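Local coordinates for protein leucine aminopeptidase 2 (Saccharomyces cerevisiae, PDB 2XQ0) that preferentially cleaves di- and tripeptides from their N-terminal end as a zinc-dependent M1 family aminopeptidase, with a low epoxide hydrolase activity toward leukotriene A4 in vitro, at residues A[385-388]-A[389-393]; A[318-321]-A[322-326]; A[577-580]-A[581-584]; A[560-563]-A[564-567]. One frame throughout, in Å; residues are numbered along the deposited sequence. Where two conformers were deposited one is given.

Contact 1: residues A[385-388]-A[389-393]. With BES (2-(3-amino-2-hydroxy-4-phenyl-butyrylamino)-4-methyl-pentanoic acid), chain B.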
loop_
_atom_site.group_PDB
_atom_site.type_symbol
_atom_site.label_atom_id
_atom_site.label_comp_id
_atom_site.label_asym_id
_atom_site.label_seq_id
_atom_site.Cartn_x
_atom_site.Cartn_y
_atom_site.Cartn_z
ATOM N N PHE A 385 7.942 -7.826 1.245
ATOM C CA PHE A 385 7.440 -6.552 0.758
ATOM C C PHE A 385 8.544 -5.508 0.873
ATOM O O PHE A 385 9.187 -5.340 1.917
ATOM C CB PHE A 385 6.143 -6.134 1.464
ATOM C CG PHE A 385 5.029 -7.136 1.306
ATOM C CD1 PHE A 385 4.865 -7.827 0.112
ATOM C CD2 PHE A 385 4.155 -7.400 2.345
ATOM C CE1 PHE A 385 3.850 -8.756 -0.040
ATOM C CE2 PHE A 385 3.139 -8.332 2.194
ATOM C CZ PHE A 385 2.985 -9.004 1.003
ATOM N N SER A 386 8.798 -4.857 -0.245
ATOM C CA SER A 386 9.806 -3.829 -0.327
ATOM C C SER A 386 9.397 -3.022 -1.524
ATOM O O SER A 386 8.319 -3.220 -2.075
ATOM C CB SER A 386 11.176 -4.446 -0.590
ATOM O OG SER A 386 11.232 -4.999 -1.900
ATOM N N THR A 387 10.282 -2.145 -1.962
ATOM C CA THR A 387 10.035 -1.374 -3.165
ATOM C C THR A 387 10.190 -2.199 -4.451
ATOM O O THR A 387 9.719 -1.794 -5.513
ATOM C CB THR A 387 10.967 -0.172 -3.202
ATOM O OG1 THR A 387 10.845 0.548 -1.962
ATOM C CG2 THR A 387 10.613 0.724 -4.368
ATOM N N VAL A 388 10.827 -3.366 -4.358
ATOM C CA VAL A 388 11.110 -4.169 -5.561
ATOM C C VAL A 388 9.883 -4.535 -6.413
ATOM O O VAL A 388 9.888 -4.322 -7.622
ATOM C CB VAL A 388 11.918 -5.438 -5.205
ATOM C CG1 VAL A 388 12.033 -6.369 -6.419
ATOM C CG2 VAL A 388 13.293 -5.038 -4.698
ATOM N N PRO A 389 8.819 -5.087 -5.795
ATOM C CA PRO A 389 7.688 -5.439 -6.670
ATOM C C PRO A 389 7.085 -4.217 -7.350
ATOM O O PRO A 389 6.615 -4.311 -8.491
ATOM C CB PRO A 389 6.665 -6.084 -5.710
ATOM C CG PRO A 389 7.150 -5.750 -4.310
ATOM C CD PRO A 389 8.660 -5.639 -4.439
ATOM N N TYR A 390 7.088 -3.089 -6.643
ATOM C CA TYR A 390 6.554 -1.845 -7.178
ATOM C C TYR A 390 7.383 -1.375 -8.366
ATOM O O TYR A 390 6.873 -1.204 -9.471
ATOM C CB TYR A 390 6.568 -0.758 -6.088
ATOM C CG TYR A 390 5.624 -1.026 -4.927
ATOM C CD1 TYR A 390 5.996 -1.856 -3.868
ATOM C CD2 TYR A 390 4.371 -0.431 -4.885
ATOM C CE1 TYR A 390 5.119 -2.105 -2.802
ATOM C CE2 TYR A 390 3.490 -0.667 -3.826
ATOM C CZ TYR A 390 3.866 -1.499 -2.797
ATOM O OH TYR A 390 2.991 -1.715 -1.751
ATOM N N GLU A 391 8.663 -1.156 -8.123
ATOM C CA GLU A 391 9.499 -0.431 -9.078
ATOM C C GLU A 391 10.230 -1.320 -10.067
ATOM O O GLU A 391 10.394 -0.943 -11.220
ATOM C CB GLU A 391 10.506 0.456 -8.345
ATOM C CG GLU A 391 9.868 1.579 -7.510
ATOM C CD GLU A 391 9.132 2.616 -8.356
ATOM O OE1 GLU A 391 9.429 2.753 -9.566
ATOM O OE2 GLU A 391 8.241 3.295 -7.810
ATOM N N LYS A 392 10.715 -2.477 -9.636
ATOM C CA LYS A 392 11.251 -3.403 -10.623
ATOM C C LYS A 392 10.078 -3.888 -11.467
ATOM O O LYS A 392 10.201 -4.088 -12.679
ATOM C CB LYS A 392 12.014 -4.574 -9.953
ATOM C CG LYS A 392 12.817 -5.417 -10.946
ATOM C CD LYS A 392 13.541 -6.621 -10.320
ATOM C CE LYS A 392 14.927 -6.273 -9.790
ATOM N NZ LYS A 392 15.808 -7.501 -9.576
ATOM N N GLY A 393 8.926 -4.073 -10.822
ATOM C CA GLY A 393 7.714 -4.458 -11.532
ATOM C C GLY A 393 7.338 -3.439 -12.580
ATOM O O GLY A 393 7.180 -3.770 -13.752
HETATM N N2 BES B . -2.258 -2.037 -0.142
HETATM C C1 BES B . -1.017 -1.356 -0.448
HETATM C C6 BES B . -0.194 -1.163 0.827
HETATM C C7 BES B . 0.202 -2.507 1.398
HETATM C C8 BES B . 0.727 -3.485 0.561
HETATM C C12 BES B . 0.026 -2.772 2.753
HETATM C C9 BES B . 1.087 -4.723 1.080
HETATM C C11 BES B . 0.386 -4.014 3.271
HETATM C C10 BES B . 0.918 -4.990 2.435
HETATM C C2 BES B . -1.280 0.001 -1.114
HETATM O O2 BES B . -2.066 -0.061 -2.313
HETATM C C3 BES B . 0.050 0.601 -1.423
HETATM O O3 BES B . 0.762 0.163 -2.330
HETATM N N1 BES B . 0.313 1.598 -0.588
HETATM C C4 BES B . 1.490 2.440 -0.538
HETATM C C13 BES B . 1.065 3.684 -1.308
HETATM C C14 BES B . 2.036 4.050 -2.423
HETATM C C15 BES B . 1.337 4.919 -3.462
HETATM C C16 BES B . 2.657 2.814 -3.070
HETATM C C5 BES B . 1.692 2.806 0.905
HETATM O O1 BES B . 2.843 3.094 1.304
HETATM O O4 BES B . 0.690 2.800 1.664
#

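Contact 2: residues A[318-321]-A[322-326]. With ZN (zinc ion), chain C; BES (2-(3-amino-2-hydroxy-4-phenyl-butyrylamino)-4-methyl-pentanoic acid), chain B.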
loop_
_atom_site.group_PDB
_atom_site.type_symbol
_atom_site.label_atom_id
_atom_site.label_comp_id
_atom_site.label_asym_id
_atom_site.label_seq_id
_atom_site.Cartn_x
_atom_site.Cartn_y
_atom_site.Cartn_z
ATOM N N ASN A 318 4.187 -14.823 -3.786
ATOM C CA ASN A 318 5.370 -14.954 -4.644
ATOM C C ASN A 318 5.292 -14.108 -5.894
ATOM O O ASN A 318 6.312 -13.815 -6.496
ATOM C CB ASN A 318 5.554 -16.399 -5.109
ATOM C CG ASN A 318 6.137 -17.292 -4.051
ATOM O OD1 ASN A 318 6.528 -16.840 -2.975
ATOM N ND2 ASN A 318 6.252 -18.571 -4.375
ATOM N N HIS A 319 4.076 -13.760 -6.302
ATOM C CA HIS A 319 3.843 -13.049 -7.569
ATOM C C HIS A 319 3.193 -11.682 -7.317
ATOM O O HIS A 319 2.401 -11.179 -8.125
ATOM C CB HIS A 319 2.981 -13.910 -8.499
ATOM C CG HIS A 319 3.558 -15.266 -8.732
ATOM N ND1 HIS A 319 4.500 -15.511 -9.708
ATOM C CD2 HIS A 319 3.388 -16.430 -8.067
ATOM C CE1 HIS A 319 4.865 -16.779 -9.648
ATOM N NE2 HIS A 319 4.208 -17.358 -8.658
ATOM N N PHE A 320 3.536 -11.112 -6.167
ATOM C CA PHE A 320 3.011 -9.828 -5.708
ATOM C C PHE A 320 3.278 -8.711 -6.720
ATOM O O PHE A 320 2.528 -7.734 -6.780
ATOM C CB PHE A 320 3.654 -9.497 -4.360
ATOM C CG PHE A 320 3.081 -8.281 -3.682
ATOM C CD1 PHE A 320 1.709 -8.128 -3.545
ATOM C CD2 PHE A 320 3.927 -7.324 -3.118
ATOM C CE1 PHE A 320 1.175 -7.014 -2.893
ATOM C CE2 PHE A 320 3.405 -6.211 -2.469
ATOM C CZ PHE A 320 2.018 -6.062 -2.360
ATOM N N TRP A 321 4.340 -8.847 -7.516
ATOM C CA TRP A 321 4.651 -7.834 -8.528
ATOM C C TRP A 321 3.500 -7.612 -9.529
ATOM O O TRP A 321 3.326 -6.500 -10.047
ATOM C CB TRP A 321 5.967 -8.148 -9.260
ATOM C CG TRP A 321 5.828 -9.074 -10.433
ATOM C CD1 TRP A 321 5.891 -10.438 -10.414
ATOM C CD2 TRP A 321 5.624 -8.699 -11.799
ATOM N NE1 TRP A 321 5.736 -10.937 -11.690
ATOM C CE2 TRP A 321 5.561 -9.891 -12.556
ATOM C CE3 TRP A 321 5.484 -7.470 -12.460
ATOM C CZ2 TRP A 321 5.369 -9.887 -13.947
ATOM C CZ3 TRP A 321 5.287 -7.470 -13.837
ATOM C CH2 TRP A 321 5.236 -8.675 -14.565
ATOM N N LEU A 322 2.715 -8.655 -9.794
ATOM C CA LEU A 322 1.589 -8.543 -10.732
ATOM C C LEU A 322 0.577 -7.532 -10.230
ATOM O O LEU A 322 -0.092 -6.867 -11.012
ATOM C CB LEU A 322 0.896 -9.883 -10.933
ATOM C CG LEU A 322 1.676 -10.882 -11.803
ATOM C CD1 LEU A 322 1.005 -12.251 -11.809
ATOM C CD2 LEU A 322 1.822 -10.321 -13.217
ATOM N N ASN A 323 0.409 -7.470 -8.910
ATOM C CA ASN A 323 -0.443 -6.458 -8.308
ATOM C C ASN A 323 0.274 -5.114 -8.349
ATOM O O ASN A 323 -0.102 -4.226 -9.112
ATOM C CB ASN A 323 -0.804 -6.798 -6.850
ATOM C CG ASN A 323 -1.970 -7.784 -6.727
ATOM O OD1 ASN A 323 -2.201 -8.620 -7.598
ATOM N ND2 ASN A 323 -2.702 -7.688 -5.625
ATOM N N GLU A 324 1.327 -4.975 -7.543
ATOM C CA GLU A 324 1.933 -3.656 -7.326
ATOM C C GLU A 324 2.693 -3.088 -8.531
ATOM O O GLU A 324 2.709 -1.881 -8.730
ATOM C CB GLU A 324 2.825 -3.659 -6.083
ATOM C CG GLU A 324 2.076 -3.926 -4.768
ATOM C CD GLU A 324 1.009 -2.880 -4.447
ATOM O OE1 GLU A 324 1.023 -1.779 -5.046
ATOM O OE2 GLU A 324 0.155 -3.154 -3.578
ATOM N N GLY A 325 3.325 -3.942 -9.325
ATOM C CA GLY A 325 4.047 -3.476 -10.511
ATOM C C GLY A 325 3.104 -2.938 -11.568
ATOM O O GLY A 325 3.288 -1.837 -12.120
ATOM N N TRP A 326 2.059 -3.694 -11.851
ATOM C CA TRP A 326 1.019 -3.177 -12.736
ATOM C C TRP A 326 0.420 -1.865 -12.208
ATOM O O TRP A 326 0.293 -0.881 -12.960
ATOM C CB TRP A 326 -0.084 -4.236 -12.915
ATOM C CG TRP A 326 0.158 -5.112 -14.098
ATOM C CD1 TRP A 326 0.488 -6.435 -14.099
ATOM C CD2 TRP A 326 0.082 -4.714 -15.466
ATOM N NE1 TRP A 326 0.622 -6.887 -15.393
ATOM C CE2 TRP A 326 0.375 -5.848 -16.249
ATOM C CE3 TRP A 326 -0.206 -3.507 -16.105
ATOM C CZ2 TRP A 326 0.398 -5.807 -17.639
ATOM C CZ3 TRP A 326 -0.182 -3.472 -17.497
ATOM C CH2 TRP A 326 0.109 -4.606 -18.240
HETATM ZN ZN ZN C . -0.638 -0.604 -4.111
HETATM N N2 BES B . -2.258 -2.037 -0.142
HETATM C C1 BES B . -1.017 -1.356 -0.448
HETATM C C6 BES B . -0.194 -1.163 0.827
HETATM C C7 BES B . 0.202 -2.507 1.398
HETATM C C8 BES B . 0.727 -3.485 0.561
HETATM C C12 BES B . 0.026 -2.772 2.753
HETATM C C9 BES B . 1.087 -4.723 1.080
HETATM C C11 BES B . 0.386 -4.014 3.271
HETATM C C10 BES B . 0.918 -4.990 2.435
HETATM C C2 BES B . -1.280 0.001 -1.114
HETATM O O2 BES B . -2.066 -0.061 -2.313
HETATM C C3 BES B . 0.050 0.601 -1.423
HETATM O O3 BES B . 0.762 0.163 -2.330
HETATM N N1 BES B . 0.313 1.598 -0.588
HETATM C C4 BES B . 1.490 2.440 -0.538
HETATM C C13 BES B . 1.065 3.684 -1.308
HETATM C C14 BES B . 2.036 4.050 -2.423
HETATM C C15 BES B . 1.337 4.919 -3.462
HETATM C C16 BES B . 2.657 2.814 -3.070
HETATM C C5 BES B . 1.692 2.806 0.905
HETATM O O1 BES B . 2.843 3.094 1.304
HETATM O O4 BES B . 0.690 2.800 1.664
#

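Contact 3: residues A[577-580]-A[581-584]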
loop_
_atom_site.group_PDB
_atom_site.type_symbol
_atom_site.label_atom_id
_atom_site.label_comp_id
_atom_site.label_asym_id
_atom_site.label_seq_id
_atom_site.Cartn_x
_atom_site.Cartn_y
_atom_site.Cartn_z
ATOM N N LYS A 577 13.079 19.821 18.829
ATOM C CA LYS A 577 11.844 19.823 19.619
ATOM C C LYS A 577 10.606 19.723 18.737
ATOM O O LYS A 577 9.602 19.107 19.105
ATOM C CB LYS A 577 11.770 21.098 20.467
ATOM C CG LYS A 577 10.471 21.287 21.244
ATOM C CD LYS A 577 10.346 20.280 22.378
ATOM C CE LYS A 577 9.288 20.701 23.390
ATOM N NZ LYS A 577 7.901 20.585 22.850
ATOM N N HIS A 578 10.680 20.336 17.563
ATOM C CA HIS A 578 9.548 20.362 16.651
ATOM C C HIS A 578 9.377 19.021 15.942
ATOM O O HIS A 578 8.251 18.591 15.692
ATOM C CB HIS A 578 9.697 21.518 15.660
ATOM C CG HIS A 578 9.897 22.846 16.322
ATOM N ND1 HIS A 578 8.878 23.756 16.491
ATOM C CD2 HIS A 578 10.995 23.402 16.888
ATOM C CE1 HIS A 578 9.340 24.823 17.118
ATOM N NE2 HIS A 578 10.623 24.633 17.369
ATOM N N LEU A 579 10.496 18.363 15.635
ATOM C CA LEU A 579 10.459 17.005 15.098
ATOM C C LEU A 579 9.808 16.065 16.094
ATOM O O LEU A 579 8.935 15.280 15.736
ATOM C CB LEU A 579 11.863 16.489 14.770
ATOM C CG LEU A 579 11.897 15.002 14.390
ATOM C CD1 LEU A 579 10.935 14.705 13.221
ATOM C CD2 LEU A 579 13.312 14.551 14.051
ATOM N N ALA A 580 10.240 16.155 17.350
ATOM C CA ALA A 580 9.712 15.303 18.415
ATOM C C ALA A 580 8.197 15.424 18.514
ATOM O O ALA A 580 7.487 14.418 18.534
ATOM C CB ALA A 580 10.367 15.649 19.751
ATOM N N ASP A 581 7.706 16.660 18.556
ATOM C CA ASP A 581 6.274 16.913 18.716
ATOM C C ASP A 581 5.464 16.600 17.461
ATOM O O ASP A 581 4.335 16.133 17.558
ATOM C CB ASP A 581 6.022 18.363 19.126
ATOM C CG ASP A 581 6.689 18.726 20.438
ATOM O OD1 ASP A 581 6.759 17.865 21.346
ATOM O OD2 ASP A 581 7.138 19.884 20.551
ATOM N N TRP A 582 6.033 16.886 16.292
ATOM C CA TRP A 582 5.374 16.565 15.027
ATOM C C TRP A 582 5.131 15.059 14.903
ATOM O O TRP A 582 4.094 14.611 14.398
ATOM C CB TRP A 582 6.222 17.046 13.856
ATOM C CG TRP A 582 5.625 16.778 12.506
ATOM C CD1 TRP A 582 4.633 17.490 11.889
ATOM C CD2 TRP A 582 5.997 15.739 11.590
ATOM N NE1 TRP A 582 4.359 16.956 10.655
ATOM C CE2 TRP A 582 5.185 15.883 10.442
ATOM C CE3 TRP A 582 6.934 14.702 11.629
ATOM C CZ2 TRP A 582 5.286 15.028 9.340
ATOM C CZ3 TRP A 582 7.031 13.852 10.534
ATOM C CH2 TRP A 582 6.216 14.021 9.406
ATOM N N LEU A 583 6.109 14.286 15.363
ATOM C CA LEU A 583 6.052 12.835 15.306
ATOM C C LEU A 583 4.901 12.318 16.175
ATOM O O LEU A 583 4.437 11.183 16.028
ATOM C CB LEU A 583 7.389 12.269 15.778
ATOM C CG LEU A 583 7.930 11.061 15.024
ATOM C CD1 LEU A 583 6.875 9.974 14.965
ATOM C CD2 LEU A 583 8.347 11.466 13.648
ATOM N N GLY A 584 4.432 13.163 17.084
ATOM C CA GLY A 584 3.306 12.807 17.921
ATOM C C GLY A 584 1.997 13.156 17.247
ATOM O O GLY A 584 0.918 12.944 17.811
#

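Contact 4: residues A[560-563]-A[564-567]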
loop_
_atom_site.group_PDB
_atom_site.type_symbol
_atom_site.label_atom_id
_atom_site.label_comp_id
_atom_site.label_asym_id
_atom_site.label_seq_id
_atom_site.Cartn_x
_atom_site.Cartn_y
_atom_site.Cartn_z
ATOM N N VAL A 560 7.191 18.798 4.797
ATOM C CA VAL A 560 7.483 19.038 6.202
ATOM C C VAL A 560 8.454 17.985 6.731
ATOM O O VAL A 560 9.389 18.314 7.460
ATOM C CB VAL A 560 6.197 19.061 7.049
ATOM C CG1 VAL A 560 6.527 18.911 8.525
ATOM C CG2 VAL A 560 5.413 20.346 6.782
ATOM N N PHE A 561 8.254 16.729 6.340
ATOM C CA PHE A 561 9.130 15.658 6.798
ATOM C C PHE A 561 10.545 15.875 6.319
ATOM O O PHE A 561 11.486 15.754 7.095
ATOM C CB PHE A 561 8.661 14.286 6.326
ATOM C CG PHE A 561 9.662 13.195 6.592
ATOM C CD1 PHE A 561 9.668 12.527 7.805
ATOM C CD2 PHE A 561 10.620 12.865 5.647
ATOM C CE1 PHE A 561 10.599 11.536 8.067
ATOM C CE2 PHE A 561 11.553 11.875 5.897
ATOM C CZ PHE A 561 11.542 11.206 7.115
ATOM N N LYS A 562 10.692 16.179 5.027
ATOM C CA LYS A 562 11.994 16.458 4.439
ATOM C C LYS A 562 12.661 17.648 5.116
ATOM O O LYS A 562 13.856 17.618 5.398
ATOM C CB LYS A 562 11.851 16.728 2.947
ATOM C CG LYS A 562 11.430 15.510 2.157
ATOM C CD LYS A 562 12.492 14.439 2.245
ATOM C CE LYS A 562 12.067 13.203 1.487
ATOM N NZ LYS A 562 13.035 12.104 1.650
ATOM N N MET A 563 11.882 18.696 5.369
ATOM C CA MET A 563 12.382 19.865 6.095
ATOM C C MET A 563 12.975 19.438 7.423
ATOM O O MET A 563 14.068 19.844 7.784
ATOM C CB MET A 563 11.266 20.884 6.354
ATOM C CG MET A 563 11.662 21.963 7.362
ATOM S SD MET A 563 10.280 22.891 8.051
ATOM C CE MET A 563 9.415 21.615 8.953
ATOM N N PHE A 564 12.244 18.613 8.159
ATOM C CA PHE A 564 12.769 18.109 9.423
ATOM C C PHE A 564 14.066 17.328 9.214
ATOM O O PHE A 564 15.041 17.521 9.949
ATOM C CB PHE A 564 11.723 17.268 10.145
ATOM C CG PHE A 564 10.772 18.076 10.973
ATOM C CD1 PHE A 564 11.243 18.873 12.004
ATOM C CD2 PHE A 564 9.414 18.032 10.737
ATOM C CE1 PHE A 564 10.372 19.617 12.777
ATOM C CE2 PHE A 564 8.536 18.774 11.518
ATOM C CZ PHE A 564 9.013 19.562 12.531
ATOM N N LYS A 565 14.083 16.474 8.192
ATOM C CA LYS A 565 15.254 15.654 7.906
ATOM C C LYS A 565 16.461 16.510 7.510
ATOM O O LYS A 565 17.582 16.276 7.973
ATOM C CB LYS A 565 14.935 14.627 6.820
ATOM C CG LYS A 565 16.066 13.658 6.528
ATOM C CD LYS A 565 15.735 12.815 5.307
ATOM C CE LYS A 565 16.783 11.756 5.062
ATOM N NZ LYS A 565 16.543 11.005 3.797
ATOM N N PHE A 566 16.247 17.512 6.663
ATOM C CA PHE A 566 17.352 18.414 6.348
ATOM C C PHE A 566 17.861 19.069 7.621
ATOM O O PHE A 566 19.069 19.214 7.811
ATOM C CB PHE A 566 16.960 19.501 5.366
ATOM C CG PHE A 566 18.039 20.528 5.158
ATOM C CD1 PHE A 566 19.168 20.222 4.404
ATOM C CD2 PHE A 566 17.934 21.790 5.725
ATOM C CE1 PHE A 566 20.170 21.170 4.203
ATOM C CE2 PHE A 566 18.935 22.744 5.529
ATOM C CZ PHE A 566 20.053 22.429 4.768
ATOM N N GLN A 567 16.931 19.469 8.485
ATOM C CA GLN A 567 17.281 20.104 9.744
ATOM C C GLN A 567 18.149 19.181 10.587
ATOM O O GLN A 567 19.086 19.636 11.252
ATOM C CB GLN A 567 16.023 20.524 10.510
ATOM C CG GLN A 567 15.398 21.813 9.995
ATOM C CD GLN A 567 14.096 22.153 10.692
ATOM O OE1 GLN A 567 13.663 21.447 11.603
ATOM N NE2 GLN A 567 13.460 23.236 10.263
#

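Contact 1: residues A[385-388]-A[389-393]
Val388 CB sits 3.4 Å from Pro389 CD, a close approach imposed by the proline ring on the next peptide nitrogen. With CG1 anti to the backbone N (chi1 172°), the valine also lies alongside Lys392, pointing the same way, and its O accepts a bond from Lys392 N at 2.9 Å. The ammonium group of Lys392 runs on to the carbonyls of Gly459 and Ser369. Thr387 is the third large contributor. Its O takes the N-H of Glu391 almost head-on, 2.9 Å from O to N, and its CG2 presses on Glu391 CG at 3.3 Å, while the carboxylate of Glu391 pairs with Arg332. Residues 385-393 lead from a loop into the first turn of helix 388-403, with Ser386 OG capping it by accepting Val388 N at 3.0 Å. Placed in the first turn, Tyr390, the proton donor of the active site, reaches into the zinc site. Its ring has Ser386 O near its plane, at the CD1 edge (3.2 Å from CD1 to O). At the end of the ring, Tyr390 OH donates to bestatin O3 at 3.0 Å, and Phe385 holds one ring face over C9 of the inhibitor's phenyl group.

Contact 2: residues A[318-321]-A[322-326]
The ring of Phe320 and the side chain of Glu324, one helical turn apart, meet with the ring and carboxylate planes 65° apart. The glutamate's CG, anti to the carbonyl carbon (chi1 -64°), comes over one face of the phenyl ring, 3.2 Å from Phe320 CZ; a bend at chi2 then turns the carboxylate toward the metal. Glu324 OE1 binds the zinc ion at 2.2 Å, with His301 and His305 as the other protein ligands and bestatin O2 and O3 also bound to the metal. Phe320 CZ reaches bestatin C9 at 3.8 Å, so the same ring borders both the zinc-binding side chain of Glu324 and the inhibitor's phenyl group.

Leu322 crosses Trp321 at a slant, its methyl CD2 over the face of the indole and displaced toward the rim. This is a CH-pi contact with the six-membered ring, CD2 lying 4.0 Å from the centroid and 24° off the normal, and the indole NE1 is held by Thr428. The backbone winds into the helix here: Glu324 N donates to Phe320 O at 3.1 Å and Gly325 N to Trp321 O at 2.7 Å. This first turn of helix 321-339 supplies the third protein ligand of the zinc, the glutamate that follows the HExxH motif in M1 aminopeptidases.

Contact 3: residues A[577-580]-A[581-584]
Lys577 reaches forward along the helix to Asp581, one turn on, and Lys577 NZ meets Asp581 OD2 at 2.5 Å in a salt bridge, a distance short enough that its exact value is doubtful. The lysine chain leaves with CG anti to the backbone N (chi1 175°) and then bends at chi2 and chi4, which carries its end across to the carboxylate. There NZ comes in on the syn lone pair of OD2. The backbone joins the same two residues, Asp581 N donating to Lys577 O at 3.1 Å. His578 follows with its own backbone bond, its O receiving Trp582 N at 2.9 Å. Leu579 lies side by side with Leu583, its CD1 4.2 Å from Leu583 CD2, and the same methyl approaches Trp582 CE3 at 4.3 Å; its O accepts Leu583 N. Ala580 brings its methyl to helices 589-600 and 604-614. The helix belongs to the helical C-terminal region of the protein, with the indole of Trp582 meeting Phe564 of helix 557-569. Charge and hydrocarbon are kept apart: Lys577 and Asp581 pair i to i+4 near solvent, while Leu579, Ala580 and Leu583 are buried against neighbouring helices, consistent with an amphipathic helix.

Contact 4: residues A[560-563]-A[564-567]
Helix 557-569 belongs to the helical C-terminal region of the enzyme, and in this stretch Met563 and Val560 both pack on the ring of Phe564 while i to i+4 backbone bonds run through all eight residues. Four such bonds join the two halves, from Phe564 N to Val560 O through to Gln567 N to Met563 O; the shortest, Phe566 N to Lys562 O at 2.7 Å, is also close to straight.

The ring of Phe564 is approached by two different groups. Met563 lays its terminal methyl over one face, CE 4.0 Å from the ring centroid and only 13° off the normal, a CH-pi contact. The thioether chain gets there by starting with CG anti to the backbone N (chi1 167°) and bending only at its last torsion. Val560, one turn back, lies alongside the phenylalanine instead and brings CG1 to 3.6 Å from Phe564 CE2. Beyond the helix, Phe564 also touches His578 and Leu579, so this face of the helix packs on helix 576-582. Phe566 leads off another way, to an edge-to-face meeting with Trp533.

On a further side, Lys562 and Lys565 bring their NZ atoms to 4.3 Å of each other. Both share Glu516 through long, weak ion pairs, which probably eases the crowding of like charge. Gln567 lies beside Met563, pointing the same way, its NE2 3.6 Å from Met563 CG and 3.9 Å from Met563 SD.

Overall arrangement
Following the chain, contact 2 comes first, at the start of helix 321-339, then contact 1 at the start of helix 388-403, contact 4 within helix 557-569 and contact 3 at the end of helix 576-582. Each is local, closes no long loop, and none nests in or crosses another. Contacts 1 and 2 lie in the peptidase region, with centres 8 Å apart, where two helix starts converge on the zinc and bestatin; Phe385 and Pro389 pack on Phe320. Contacts 3 and 4, centres 11 Å apart, lie on consecutive helices of the C-terminal region and touch, Leu579 packing on Phe564 and Trp582 on Val560. The nearest atoms between the two pairs are about 12 Å apart, between contacts 1 and 4.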